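Long-range contacts in alpha-1,3-glucanase (Streptomyces thermodiastaticus, PDB 7C7D), which hydrolyses alpha-1,3-glucosidic linkages of alpha-1,3-glucan, as a thermostable glycoside hydrolase of family GH87: residues 62-67 with 91-96; 84-89 with 159-164; 99-104 with 179-184; 112-117 with 188-193; 137-142 with 163-168. All blocks are in the same frame, centred on the assembly; numbering follows the deposited sequence. Where two conformers were deposited one is given.

Contact 1. Residues 62-67 with 91-96; sequences VEAESA and QAVRLD. With CA (calcium ion), chain C.
Glu-65 and the backbone carbonyl of Gln-91 meet at a calcium ion, to which Glu-63 adds a further carboxylate. Standing at the end of strand 59-63, Glu-63 bends at chi2 (-72°) and gives the metal a single oxygen, OE2 lying 2.3 Å from the calcium. Its carbonyl O accepts from both the backbone N and the OG of Ser-66, tying down the 3-10 turn that begins with Ala-64. Ala-64 faces Val-93, where CB of the alanine and CG2 of the valine pack 4.0 Å apart. Glu-65 grips the ion with both oxygens, OE1 and OE2 each 2.5 Å from the calcium. Gln-91 O binds from the other segment at 2.4 Å from the metal, and it approaches Glu-65 OE1 to 3.1 Å because both are ligands. Beside the site the side chains of Glu-65 and Gln-91 cross at about a right angle, Glu-65 CG resting 3.8 Å from Gln-91 CB, while the Gln-91 amide turns to Gly-89 O through NE2. Ser-88 O and Asp-191, through O and OD1, complete seven ligand atoms. Strands 59-63 and 92-95 both pair antiparallel with strand 188-196, and Phe-103 of strand 100-104 packs on Ala-64.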
# COMPACT_ATOMS: atom_id res chain seq x y z
N VAL A 62 7.07 -15.59 -2.83
CA VAL A 62 6.59 -16.85 -3.38
C VAL A 62 5.20 -17.10 -2.80
O VAL A 62 5.04 -17.17 -1.58
CB VAL A 62 7.52 -18.03 -3.04
CG1 VAL A 62 6.98 -19.32 -3.65
CG2 VAL A 62 8.94 -17.74 -3.54
N GLU A 63 4.20 -17.20 -3.68
CA GLU A 63 2.85 -17.46 -3.22
C GLU A 63 2.78 -18.86 -2.61
O GLU A 63 3.33 -19.82 -3.15
CB GLU A 63 1.87 -17.35 -4.38
CG GLU A 63 1.76 -15.97 -5.00
CD GLU A 63 1.05 -14.95 -4.12
OE1 GLU A 63 1.06 -13.77 -4.50
OE2 GLU A 63 0.48 -15.33 -3.08
N ALA A 64 2.08 -18.97 -1.48
CA ALA A 64 1.98 -20.28 -0.84
C ALA A 64 1.29 -21.29 -1.74
O ALA A 64 1.64 -22.48 -1.73
CB ALA A 64 1.23 -20.14 0.49
N GLU A 65 0.33 -20.84 -2.55
CA GLU A 65 -0.39 -21.71 -3.45
C GLU A 65 0.48 -22.24 -4.58
O GLU A 65 0.06 -23.17 -5.28
CB GLU A 65 -1.64 -20.99 -3.99
CG GLU A 65 -1.35 -19.66 -4.69
CD GLU A 65 -1.39 -18.43 -3.77
OE1 GLU A 65 -1.08 -18.55 -2.57
OE2 GLU A 65 -1.70 -17.33 -4.26
N SER A 66 1.67 -21.68 -4.77
CA SER A 66 2.63 -22.18 -5.75
C SER A 66 3.65 -23.13 -5.14
O SER A 66 4.51 -23.65 -5.86
CB SER A 66 3.37 -21.02 -6.43
OG SER A 66 4.42 -20.53 -5.62
N ALA A 67 3.57 -23.38 -3.84
CA ALA A 67 4.50 -24.24 -3.15
C ALA A 67 3.88 -25.62 -2.95
O ALA A 67 2.72 -25.86 -3.28
CB ALA A 67 4.93 -23.60 -1.83
N GLN A 91 -5.60 -16.36 -3.35
CA GLN A 91 -5.44 -17.75 -2.97
C GLN A 91 -4.46 -17.85 -1.81
O GLN A 91 -3.57 -17.02 -1.66
CB GLN A 91 -4.92 -18.60 -4.12
CG GLN A 91 -5.85 -18.66 -5.30
CD GLN A 91 -5.14 -19.15 -6.53
OE1 GLN A 91 -5.06 -20.35 -6.78
NE2 GLN A 91 -4.58 -18.22 -7.30
N ALA A 92 -4.64 -18.89 -0.99
CA ALA A 92 -3.77 -19.15 0.14
C ALA A 92 -3.87 -20.64 0.44
O ALA A 92 -4.61 -21.37 -0.21
CB ALA A 92 -4.17 -18.29 1.35
N VAL A 93 -3.13 -21.09 1.45
CA VAL A 93 -3.10 -22.50 1.82
C VAL A 93 -3.42 -22.62 3.30
O VAL A 93 -2.69 -22.08 4.15
CB VAL A 93 -1.74 -23.15 1.51
CG1 VAL A 93 -1.75 -24.60 1.95
CG2 VAL A 93 -1.43 -23.06 0.02
N ARG A 94 -4.51 -23.31 3.62
CA ARG A 94 -4.92 -23.53 5.00
C ARG A 94 -4.19 -24.75 5.53
O ARG A 94 -4.30 -25.85 4.96
CB ARG A 94 -6.43 -23.76 5.07
CG ARG A 94 -6.93 -23.95 6.50
CD ARG A 94 -8.45 -23.95 6.57
NE ARG A 94 -9.02 -25.15 5.96
CZ ARG A 94 -9.81 -25.15 4.89
NH1 ARG A 94 -10.13 -24.00 4.29
NH2 ARG A 94 -10.28 -26.29 4.41
N LEU A 95 -3.44 -24.56 6.61
CA LEU A 95 -2.70 -25.65 7.25
C LEU A 95 -3.39 -25.96 8.57
O LEU A 95 -3.32 -25.17 9.51
CB LEU A 95 -1.26 -25.23 7.52
CG LEU A 95 -0.42 -24.75 6.33
CD1 LEU A 95 0.96 -24.35 6.82
CD2 LEU A 95 -0.32 -25.85 5.28
N ASP A 96 -4.05 -27.10 8.64
CA ASP A 96 -4.35 -27.65 9.95
C ASP A 96 -3.05 -27.91 10.68
O ASP A 96 -1.98 -28.14 10.05
CB ASP A 96 -5.03 -29.01 9.82
CG ASP A 96 -6.51 -28.90 9.46
OD1 ASP A 96 -7.11 -27.85 9.70
OD2 ASP A 96 -7.05 -29.89 8.90
CA CA C . -1.39 -16.16 -2.05

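Contact 2. Residues 84-89 with 159-164; sequences ASEASG and HHFYDN. With CA (calcium ion), chain C.
The carboxylate of Glu-86 accepts the consecutive backbone N-H groups of His-160 and Phe-161, which curl around it in the manner of an LR anion nest: His-160 has left-handed and Phe-161 right-handed helical backbone angles. Phe-161 N gives OE1 of Glu-86 a bond of 2.8 Å, arriving on the syn side but 23° out of the carboxylate plane. His-160 N meets OE2 of Glu-86 at 2.9 Å on its syn lone pair. A water extends the grip, donating to Glu-86 OE1 and accepting from Tyr-162 N, so three successive backbone N-H groups serve one side chain directly or through water. These bonds fix the rotation of the carboxylate, and the N-H dipoles would probably favour its charged form. The Glu-86 chain runs extended beyond CG, with CD 3.6 Å from CD2 of Phe-161. Next to it, CB of Glu-86 packs on CE1 of Tyr-162 at 3.8 Å. The contact joins the loop before strand 92-95 to the turn entering strand 163-169, and Asn-402, in a loop of the beta-helix, touches Glu-86. In the same loop as Glu-86, Ser-88 O binds calcium. Farther out, Ala-87 CB sits 3.5 Å from OH of Tyr-162, a hydroxyl hydrogen-bonded to Leu-83.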
# COMPACT_ATOMS: atom_id res chain seq x y z
N ALA A 84 -10.29 -15.57 1.22
CA ALA A 84 -9.49 -15.64 -0.01
C ALA A 84 -9.38 -14.29 -0.70
O ALA A 84 -8.36 -14.00 -1.33
CB ALA A 84 -10.08 -16.68 -0.96
N SER A 85 -10.41 -13.43 -0.58
CA SER A 85 -10.38 -12.17 -1.32
C SER A 85 -9.24 -11.27 -0.88
O SER A 85 -8.75 -10.47 -1.69
CB SER A 85 -11.72 -11.42 -1.19
OG SER A 85 -11.89 -10.87 0.12
N GLU A 86 -8.81 -11.38 0.38
CA GLU A 86 -7.73 -10.55 0.89
C GLU A 86 -6.36 -11.19 0.72
O GLU A 86 -5.36 -10.58 1.12
CB GLU A 86 -7.96 -10.18 2.36
CG GLU A 86 -9.02 -9.10 2.59
CD GLU A 86 -8.94 -8.47 3.97
OE1 GLU A 86 -8.12 -8.93 4.79
OE2 GLU A 86 -9.69 -7.50 4.22
N ALA A 87 -6.28 -12.39 0.16
CA ALA A 87 -5.00 -13.03 -0.07
C ALA A 87 -4.35 -12.51 -1.35
O ALA A 87 -5.03 -12.26 -2.34
CB ALA A 87 -5.18 -14.54 -0.17
N SER A 88 -3.03 -12.36 -1.31
CA SER A 88 -2.26 -12.14 -2.53
C SER A 88 -2.59 -13.24 -3.53
O SER A 88 -2.57 -14.43 -3.19
CB SER A 88 -0.78 -12.17 -2.18
OG SER A 88 0.03 -11.76 -3.27
N GLY A 89 -2.91 -12.85 -4.77
CA GLY A 89 -3.34 -13.83 -5.75
C GLY A 89 -4.72 -14.40 -5.53
O GLY A 89 -5.12 -15.30 -6.26
N HIS A 159 -12.68 -6.77 7.91
CA HIS A 159 -11.58 -6.88 6.97
C HIS A 159 -10.28 -7.04 7.74
O HIS A 159 -10.28 -7.22 8.97
CB HIS A 159 -11.57 -5.69 5.99
CG HIS A 159 -11.54 -4.35 6.66
ND1 HIS A 159 -12.68 -3.71 7.10
CD2 HIS A 159 -10.51 -3.52 6.95
CE1 HIS A 159 -12.36 -2.55 7.63
NE2 HIS A 159 -11.05 -2.40 7.55
N HIS A 160 -9.16 -7.01 7.02
CA HIS A 160 -7.84 -7.06 7.65
C HIS A 160 -7.59 -8.42 8.31
O HIS A 160 -7.20 -8.50 9.47
CB HIS A 160 -7.67 -5.90 8.65
CG HIS A 160 -6.28 -5.39 8.80
ND1 HIS A 160 -5.64 -4.64 7.83
CD2 HIS A 160 -5.41 -5.48 9.83
CE1 HIS A 160 -4.44 -4.31 8.26
NE2 HIS A 160 -4.28 -4.80 9.48
N PHE A 161 -7.85 -9.49 7.56
CA PHE A 161 -7.76 -10.84 8.11
C PHE A 161 -6.33 -11.33 8.27
O PHE A 161 -6.08 -12.22 9.10
CB PHE A 161 -8.49 -11.83 7.20
CG PHE A 161 -9.89 -11.42 6.85
CD1 PHE A 161 -10.78 -11.03 7.84
CD2 PHE A 161 -10.31 -11.41 5.53
CE1 PHE A 161 -12.07 -10.65 7.51
CE2 PHE A 161 -11.58 -11.03 5.20
CZ PHE A 161 -12.47 -10.65 6.19
N TYR A 162 -5.41 -10.80 7.48
CA TYR A 162 -4.04 -11.29 7.45
C TYR A 162 -3.14 -10.40 8.29
O TYR A 162 -3.55 -9.37 8.82
CB TYR A 162 -3.53 -11.39 5.99
CG TYR A 162 -4.27 -12.44 5.18
CD1 TYR A 162 -5.49 -12.16 4.58
CD2 TYR A 162 -3.75 -13.73 5.03
CE1 TYR A 162 -6.17 -13.12 3.86
CE2 TYR A 162 -4.43 -14.71 4.33
CZ TYR A 162 -5.64 -14.39 3.74
OH TYR A 162 -6.32 -15.36 3.04
N ASP A 163 -1.89 -10.83 8.40
CA ASP A 163 -0.86 -10.19 9.20
C ASP A 163 0.46 -10.70 8.66
O ASP A 163 0.49 -11.71 7.94
CB ASP A 163 -1.03 -10.61 10.67
CG ASP A 163 -0.12 -9.87 11.60
OD1 ASP A 163 -0.03 -8.64 11.47
OD2 ASP A 163 0.50 -10.54 12.47
N ASN A 164 1.54 -10.01 8.99
CA ASN A 164 2.87 -10.40 8.54
C ASN A 164 3.75 -10.69 9.75
O ASN A 164 3.81 -9.89 10.69
CB ASN A 164 3.50 -9.33 7.65
CG ASN A 164 2.87 -9.30 6.27
OD1 ASN A 164 3.40 -9.90 5.33
ND2 ASN A 164 1.73 -8.63 6.14
CA CA C . -1.39 -16.16 -2.05
O HOH W 1 -5.50 -8.75 5.38

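Contact 3. Residues 99-104 with 179-184; sequences QRVEFT and VTLQAT
Val-179 starts the pairing of two antiparallel strands by bonding Phe-103 both ways, and the shorter bond, Phe-103 N to Val-179 O, measures 2.7 Å. That same carbonyl oxygen lies in the plane of the Phe-103 ring at its edge. Thr-180 forms a non-hydrogen-bonded pair with Glu-102 on the sheet face that also carries Arg-100 and Gln-182; its OG1 lies 3.3 Å from CG of Glu-102, and its CG2 packs 3.6 Å from CB of Arg-100. Leu-181 pairs with Val-101 through two bonds, Leu-181 N to Val-101 O being 2.9 Å. On this opposite face its CD1 touches CE2 of Phe-103 at 3.7 Å, and its side chain reaches Leu-112, Val-114 and Val-190 of the other sheet. Gln-182 lies alongside Arg-100, both pointing the same way. Bending at chi2 (134°) brings Gln-182 OE1 to NH1 of Arg-100 at 3.0 Å, yet the donor stands 43° out of the carbonyl plane. Ala-183 N closes the series on Gln-99 O. The strand pair thus separates its chemistry: Val-101, Phe-103, Val-179 and Leu-181 supply apolar packing between the sheets of the beta-sandwich, while the polar Arg-100, Glu-102, Thr-180 and Gln-182 occupy the other face.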
# COMPACT_ATOMS: atom_id res chain seq x y z
N GLN A 99 0.17 -30.04 9.01
CA GLN A 99 0.33 -29.76 7.60
C GLN A 99 1.37 -28.69 7.41
O GLN A 99 1.65 -27.89 8.30
CB GLN A 99 -1.05 -29.43 6.97
CG GLN A 99 -2.07 -30.59 7.15
CD GLN A 99 -3.50 -30.27 6.75
OE1 GLN A 99 -3.90 -29.12 6.61
NE2 GLN A 99 -4.30 -31.33 6.61
N ARG A 100 1.98 -28.73 6.24
CA ARG A 100 3.13 -27.91 5.96
C ARG A 100 3.02 -27.37 4.55
O ARG A 100 2.29 -27.89 3.71
CB ARG A 100 4.43 -28.70 6.13
CG ARG A 100 4.53 -29.92 5.25
CD ARG A 100 5.68 -30.81 5.66
NE ARG A 100 5.43 -32.23 5.43
CZ ARG A 100 4.89 -33.06 6.32
NH1 ARG A 100 4.55 -32.63 7.53
NH2 ARG A 100 4.72 -34.34 6.01
N VAL A 101 3.76 -26.30 4.32
CA VAL A 101 3.95 -25.79 2.98
C VAL A 101 5.45 -25.65 2.77
O VAL A 101 6.14 -25.08 3.62
CB VAL A 101 3.19 -24.48 2.73
CG1 VAL A 101 3.55 -23.44 3.76
CG2 VAL A 101 3.47 -23.96 1.33
N GLU A 102 5.95 -26.24 1.70
CA GLU A 102 7.38 -26.34 1.43
C GLU A 102 7.70 -25.42 0.26
O GLU A 102 7.30 -25.70 -0.88
CB GLU A 102 7.75 -27.78 1.11
CG GLU A 102 9.22 -28.00 0.85
CD GLU A 102 9.54 -29.46 0.63
OE1 GLU A 102 8.65 -30.31 0.86
OE2 GLU A 102 10.68 -29.77 0.24
N PHE A 103 8.42 -24.34 0.53
CA PHE A 103 8.78 -23.37 -0.48
C PHE A 103 10.13 -23.72 -1.07
O PHE A 103 11.06 -24.11 -0.36
CB PHE A 103 8.89 -21.98 0.14
CG PHE A 103 7.59 -21.39 0.59
CD1 PHE A 103 6.83 -20.62 -0.27
CD2 PHE A 103 7.13 -21.59 1.88
CE1 PHE A 103 5.63 -20.08 0.14
CE2 PHE A 103 5.94 -21.05 2.30
CZ PHE A 103 5.18 -20.29 1.43
N THR A 104 10.25 -23.55 -2.38
CA THR A 104 11.56 -23.56 -3.02
C THR A 104 12.10 -22.13 -2.97
O THR A 104 11.45 -21.20 -3.47
CB THR A 104 11.47 -24.07 -4.46
OG1 THR A 104 11.08 -25.45 -4.43
CG2 THR A 104 12.82 -23.96 -5.14
N VAL A 179 12.48 -24.16 2.23
CA VAL A 179 12.03 -23.63 3.51
C VAL A 179 10.61 -24.11 3.71
O VAL A 179 9.73 -23.83 2.87
CB VAL A 179 12.12 -22.10 3.57
CG1 VAL A 179 11.46 -21.56 4.84
CG2 VAL A 179 13.57 -21.65 3.49
N THR A 180 10.37 -24.84 4.79
CA THR A 180 9.07 -25.43 5.07
C THR A 180 8.48 -24.78 6.31
O THR A 180 9.16 -24.62 7.33
CB THR A 180 9.18 -26.94 5.27
OG1 THR A 180 9.71 -27.54 4.08
CG2 THR A 180 7.81 -27.55 5.55
N LEU A 181 7.22 -24.39 6.20
CA LEU A 181 6.45 -23.89 7.34
C LEU A 181 5.50 -25.00 7.77
O LEU A 181 4.77 -25.55 6.95
CB LEU A 181 5.65 -22.65 6.93
CG LEU A 181 6.44 -21.54 6.24
CD1 LEU A 181 5.53 -20.36 5.94
CD2 LEU A 181 7.62 -21.12 7.10
N GLN A 182 5.54 -25.34 9.06
CA GLN A 182 4.78 -26.46 9.60
C GLN A 182 3.90 -25.97 10.73
O GLN A 182 4.40 -25.47 11.74
CB GLN A 182 5.73 -27.54 10.11
CG GLN A 182 5.03 -28.77 10.65
CD GLN A 182 5.67 -30.04 10.14
OE1 GLN A 182 5.70 -30.30 8.94
NE2 GLN A 182 6.20 -30.84 11.06
N ALA A 183 2.58 -26.13 10.57
CA ALA A 183 1.65 -25.75 11.63
C ALA A 183 1.68 -26.80 12.73
O ALA A 183 1.87 -27.98 12.45
CB ALA A 183 0.23 -25.66 11.06
N THR A 184 1.54 -26.37 13.98
CA THR A 184 1.64 -27.30 15.10
C THR A 184 0.59 -27.08 16.18
O THR A 184 0.12 -28.04 16.80
CB THR A 184 3.04 -27.25 15.75
OG1 THR A 184 3.28 -25.93 16.26
CG2 THR A 184 4.13 -27.64 14.76

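Contact 4. Residues 112-117 with 188-193; sequences LTVAYS and VTVDVA. With CA (calcium ion), chain C.
Ser-117 O holds two donors: the backbone N of Thr-189, at 2.9 Å, and a water that also bonds OG1 of Thr-189. The pair is completed by Ser-117 N to Thr-189 O, an antiparallel hydrogen-bonded pair. Between Tyr-116 and Ala-115 the register slips by one in a classic beta bulge, with Asp-191 and Val-192 together facing Ala-115. Asp-191 N donates to Ala-115 O at 2.8 Å, whereas Ala-115 N reaches past it to Val-192 O at 3.0 Å. Ala-115 CB packs against CG1 of Val-192, 3.7 Å away. On the face that looks toward strand 178-183, Val-114 CG1 meets CG1 of Val-190 at 3.9 Å, and CD1 of Leu-112 touches CB of Ala-193 at 4.0 Å. Tyr-116 lays its CB beside CG1 of Val-188, while its OH accepts from Thr-142 N. The bulge brings two calcium ligands into place: helix-like backbone angles at Asp-191 (psi -55°) turn its carbonyl away from strand 109-117, toward the calcium ion, which its O binds, and the backbone N of Ala-64. With CG anti to N, OD1 binds the ion too, 2.3 Å from it. Asp-191 therefore chelates through backbone and carboxylate together, OD2 probably accepts from Ser-88 N, and a sheet irregularity becomes a metal ligand.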
# COMPACT_ATOMS: atom_id res chain seq x y z
N LEU A 112 12.98 -14.12 6.47
CA LEU A 112 11.69 -14.61 6.00
C LEU A 112 10.59 -13.73 6.57
O LEU A 112 10.56 -13.46 7.77
CB LEU A 112 11.51 -16.04 6.50
CG LEU A 112 10.19 -16.75 6.23
CD1 LEU A 112 9.99 -16.89 4.74
CD2 LEU A 112 10.19 -18.11 6.90
N THR A 113 9.68 -13.27 5.70
CA THR A 113 8.44 -12.63 6.12
C THR A 113 7.28 -13.42 5.54
O THR A 113 7.30 -13.74 4.35
CB THR A 113 8.37 -11.17 5.66
OG1 THR A 113 9.49 -10.45 6.17
CG2 THR A 113 7.08 -10.51 6.15
N VAL A 114 6.29 -13.73 6.36
CA VAL A 114 5.16 -14.56 5.95
C VAL A 114 3.86 -13.81 6.21
O VAL A 114 3.62 -13.35 7.33
CB VAL A 114 5.15 -15.90 6.70
CG1 VAL A 114 3.97 -16.75 6.26
CG2 VAL A 114 6.46 -16.64 6.46
N ALA A 115 3.03 -13.69 5.18
CA ALA A 115 1.68 -13.17 5.32
C ALA A 115 0.74 -14.34 5.57
O ALA A 115 0.76 -15.33 4.83
CB ALA A 115 1.26 -12.40 4.07
N TYR A 116 -0.09 -14.23 6.61
CA TYR A 116 -0.86 -15.36 7.08
C TYR A 116 -2.10 -14.84 7.80
O TYR A 116 -2.17 -13.66 8.16
CB TYR A 116 -0.03 -16.20 8.07
CG TYR A 116 0.11 -15.44 9.37
CD1 TYR A 116 1.09 -14.46 9.51
CD2 TYR A 116 -0.80 -15.61 10.41
CE1 TYR A 116 1.18 -13.69 10.66
CE2 TYR A 116 -0.73 -14.84 11.55
CZ TYR A 116 0.26 -13.90 11.68
OH TYR A 116 0.35 -13.14 12.82
N SER A 117 -3.04 -15.74 8.07
CA SER A 117 -4.18 -15.47 8.93
C SER A 117 -4.38 -16.65 9.89
O SER A 117 -4.14 -17.80 9.51
CB SER A 117 -5.44 -15.30 8.08
OG SER A 117 -6.58 -14.99 8.87
N VAL A 188 -3.24 -22.34 10.47
CA VAL A 188 -2.66 -21.15 9.86
C VAL A 188 -2.96 -21.16 8.37
O VAL A 188 -2.67 -22.15 7.69
CB VAL A 188 -1.14 -21.05 10.10
CG1 VAL A 188 -0.60 -19.73 9.54
CG2 VAL A 188 -0.81 -21.20 11.58
N THR A 189 -3.53 -20.07 7.87
CA THR A 189 -3.73 -19.90 6.44
C THR A 189 -2.58 -19.06 5.92
O THR A 189 -2.46 -17.88 6.26
CB THR A 189 -5.09 -19.27 6.17
OG1 THR A 189 -6.11 -20.16 6.64
CG2 THR A 189 -5.29 -19.03 4.67
N VAL A 190 -1.70 -19.68 5.14
CA VAL A 190 -0.49 -19.03 4.65
C VAL A 190 -0.75 -18.47 3.26
O VAL A 190 -1.17 -19.20 2.36
CB VAL A 190 0.70 -20.01 4.65
CG1 VAL A 190 1.97 -19.31 4.17
CG2 VAL A 190 0.91 -20.61 6.04
N ASP A 191 -0.48 -17.18 3.08
CA ASP A 191 -0.77 -16.50 1.82
C ASP A 191 0.44 -16.47 0.88
O ASP A 191 0.35 -16.89 -0.28
CB ASP A 191 -1.24 -15.08 2.14
CG ASP A 191 -1.57 -14.28 0.91
OD1 ASP A 191 -1.65 -14.86 -0.20
OD2 ASP A 191 -1.77 -13.05 1.06
N VAL A 192 1.56 -15.94 1.37
CA VAL A 192 2.73 -15.65 0.55
C VAL A 192 3.90 -15.49 1.52
O VAL A 192 3.72 -15.07 2.66
CB VAL A 192 2.49 -14.38 -0.32
CG1 VAL A 192 2.05 -13.18 0.52
CG2 VAL A 192 3.73 -14.05 -1.17
N ALA A 193 5.09 -15.87 1.06
CA ALA A 193 6.30 -15.72 1.85
C ALA A 193 7.33 -14.91 1.07
O ALA A 193 7.49 -15.10 -0.14
CB ALA A 193 6.89 -17.09 2.21
CA CA C . -1.39 -16.16 -2.05
O HOH W 2 -6.47 -20.05 9.41

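Contact 5. Residues 137-142 with 163-168; sequences RSLTVT and DNTRLL
Leu-139 and Thr-165 head a side-chain contact between strands of the two different sheets, 133-142 from the five-strand sheet and 163-169 from the six-strand sheet. The strands run nearly antiparallel, at 166°, but their axes come no nearer than 6.5 Å and no backbone pairing links them. A single direct hydrogen bond joins them: Thr-165 OG1 donates to Thr-140 O at 2.7 Å. It can do so because chi1 of Thr-165 (-176°) sets OG1 anti to the backbone N and aims it across the gap. A water fills the next position, accepting from Thr-140 N at 3.0 Å and donating to both Thr-165 OG1 and Arg-166 O, so the threonine hydroxyl has two partners. Here two edge strands of a beta-sandwich are stitched by a hydroxyl and a water instead of by sheet bonds. Beside this polar seam, CD2 of Leu-139 lies 3.6 Å from CB of Leu-167. Leu-167 lies obliquely beside Arg-137, its CD2 at the edge of the guanidinium and 3.6 Å from Ser-138 O, its CG at the same distance from NH1 of Arg-137. The guanidinium of Arg-137 has Leu-168 O over one face, at too poor an angle for a hydrogen bond, and NH2 bonds Leu-169 O weakly. The Arg-166 side chain reaches the beta-helix, where it makes cation-pi contacts with Trp-267 and Trp-323 and its NH2 donates to Ser-266 O.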
# COMPACT_ATOMS: atom_id res chain seq x y z
N ARG A 137 13.90 -21.61 16.11
CA ARG A 137 12.94 -20.58 16.42
C ARG A 137 11.75 -20.79 15.51
O ARG A 137 11.85 -21.45 14.48
CB ARG A 137 13.50 -19.19 16.16
CG ARG A 137 14.32 -18.58 17.25
CD ARG A 137 15.24 -17.50 16.68
NE ARG A 137 16.33 -18.04 15.87
CZ ARG A 137 16.26 -18.48 14.61
NH1 ARG A 137 15.15 -18.40 13.89
NH2 ARG A 137 17.35 -18.95 14.03
N SER A 138 10.63 -20.21 15.90
CA SER A 138 9.40 -20.32 15.14
C SER A 138 8.85 -18.93 14.88
O SER A 138 9.28 -17.95 15.50
CB SER A 138 8.36 -21.15 15.91
OG SER A 138 8.08 -20.55 17.15
N LEU A 139 7.91 -18.86 13.96
CA LEU A 139 7.22 -17.61 13.68
C LEU A 139 6.05 -17.47 14.64
O LEU A 139 5.30 -18.43 14.85
CB LEU A 139 6.71 -17.60 12.24
CG LEU A 139 7.76 -17.55 11.14
CD1 LEU A 139 7.20 -18.15 9.86
CD2 LEU A 139 8.22 -16.12 10.91
N THR A 140 5.90 -16.29 15.22
CA THR A 140 4.72 -16.00 16.03
C THR A 140 3.57 -15.63 15.10
O THR A 140 3.72 -14.77 14.23
CB THR A 140 5.01 -14.85 16.99
OG1 THR A 140 6.10 -15.22 17.85
CG2 THR A 140 3.78 -14.52 17.83
N VAL A 141 2.43 -16.28 15.28
CA VAL A 141 1.24 -16.01 14.48
C VAL A 141 0.10 -15.65 15.41
O VAL A 141 -0.10 -16.30 16.45
CB VAL A 141 0.87 -17.18 13.55
CG1 VAL A 141 1.87 -17.30 12.40
CG2 VAL A 141 0.79 -18.48 14.31
N THR A 142 -0.65 -14.61 15.05
CA THR A 142 -1.71 -14.14 15.92
C THR A 142 -2.81 -13.48 15.11
O THR A 142 -2.61 -13.07 13.97
CB THR A 142 -1.19 -13.17 16.99
OG1 THR A 142 -2.26 -12.81 17.87
CG2 THR A 142 -0.61 -11.92 16.34
N ASP A 163 -1.89 -10.83 8.40
CA ASP A 163 -0.86 -10.19 9.20
C ASP A 163 0.46 -10.70 8.66
O ASP A 163 0.49 -11.71 7.94
CB ASP A 163 -1.03 -10.61 10.67
CG ASP A 163 -0.12 -9.87 11.60
OD1 ASP A 163 -0.03 -8.64 11.47
OD2 ASP A 163 0.50 -10.54 12.47
N ASN A 164 1.54 -10.01 8.99
CA ASN A 164 2.87 -10.40 8.54
C ASN A 164 3.75 -10.69 9.75
O ASN A 164 3.81 -9.89 10.69
CB ASN A 164 3.50 -9.33 7.65
CG ASN A 164 2.87 -9.30 6.27
OD1 ASN A 164 3.40 -9.90 5.33
ND2 ASN A 164 1.73 -8.63 6.14
N THR A 165 4.43 -11.82 9.71
CA THR A 165 5.35 -12.21 10.76
C THR A 165 6.70 -12.51 10.13
O THR A 165 6.77 -13.04 9.02
CB THR A 165 4.79 -13.42 11.53
OG1 THR A 165 5.66 -13.74 12.61
CG2 THR A 165 4.61 -14.64 10.62
N ARG A 166 7.78 -12.12 10.82
CA ARG A 166 9.11 -12.19 10.23
C ARG A 166 10.08 -12.88 11.17
O ARG A 166 9.88 -12.94 12.39
CB ARG A 166 9.64 -10.81 9.84
CG ARG A 166 10.02 -9.93 11.02
CD ARG A 166 10.61 -8.60 10.56
NE ARG A 166 11.00 -7.75 11.69
CZ ARG A 166 11.68 -6.62 11.59
NH1 ARG A 166 12.07 -6.17 10.40
NH2 ARG A 166 11.98 -5.93 12.68
N LEU A 167 11.17 -13.38 10.59
CA LEU A 167 12.19 -14.08 11.35
C LEU A 167 13.49 -14.05 10.56
O LEU A 167 13.49 -14.35 9.36
CB LEU A 167 11.75 -15.53 11.56
CG LEU A 167 12.48 -16.43 12.55
CD1 LEU A 167 12.74 -15.70 13.85
CD2 LEU A 167 11.66 -17.69 12.79
N LEU A 168 14.58 -13.69 11.23
CA LEU A 168 15.90 -13.97 10.68
C LEU A 168 16.13 -15.48 10.75
O LEU A 168 15.87 -16.10 11.78
CB LEU A 168 16.98 -13.24 11.48
CG LEU A 168 17.02 -11.72 11.36
CD1 LEU A 168 17.92 -11.11 12.43
CD2 LEU A 168 17.47 -11.28 9.97
O HOH W 3 7.81 -14.11 14.40

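Overall arrangement
From the N terminus, contact 1 closes first, a short loop from strand 59-63 to strand 92-95. Contact 2 opens within that loop and closes beyond it at 159-164, so the two cross; contacts 1, 2 and 4 all supply ligands to the calcium. Contact 3 opens next, at strand 100-104, and contact 4 after it, at 109-117; they cross each other and contact 2, ending in turn on the successive strands 178-183 and 188-196. Contact 5 lies within both spans and ends on the stretch where contact 2 ends, sharing Asp-163 and Asn-164. Contact 4 ties the calcium-bearing sheet internally, contact 3 the facing sheet, and contact 5 bridges the two.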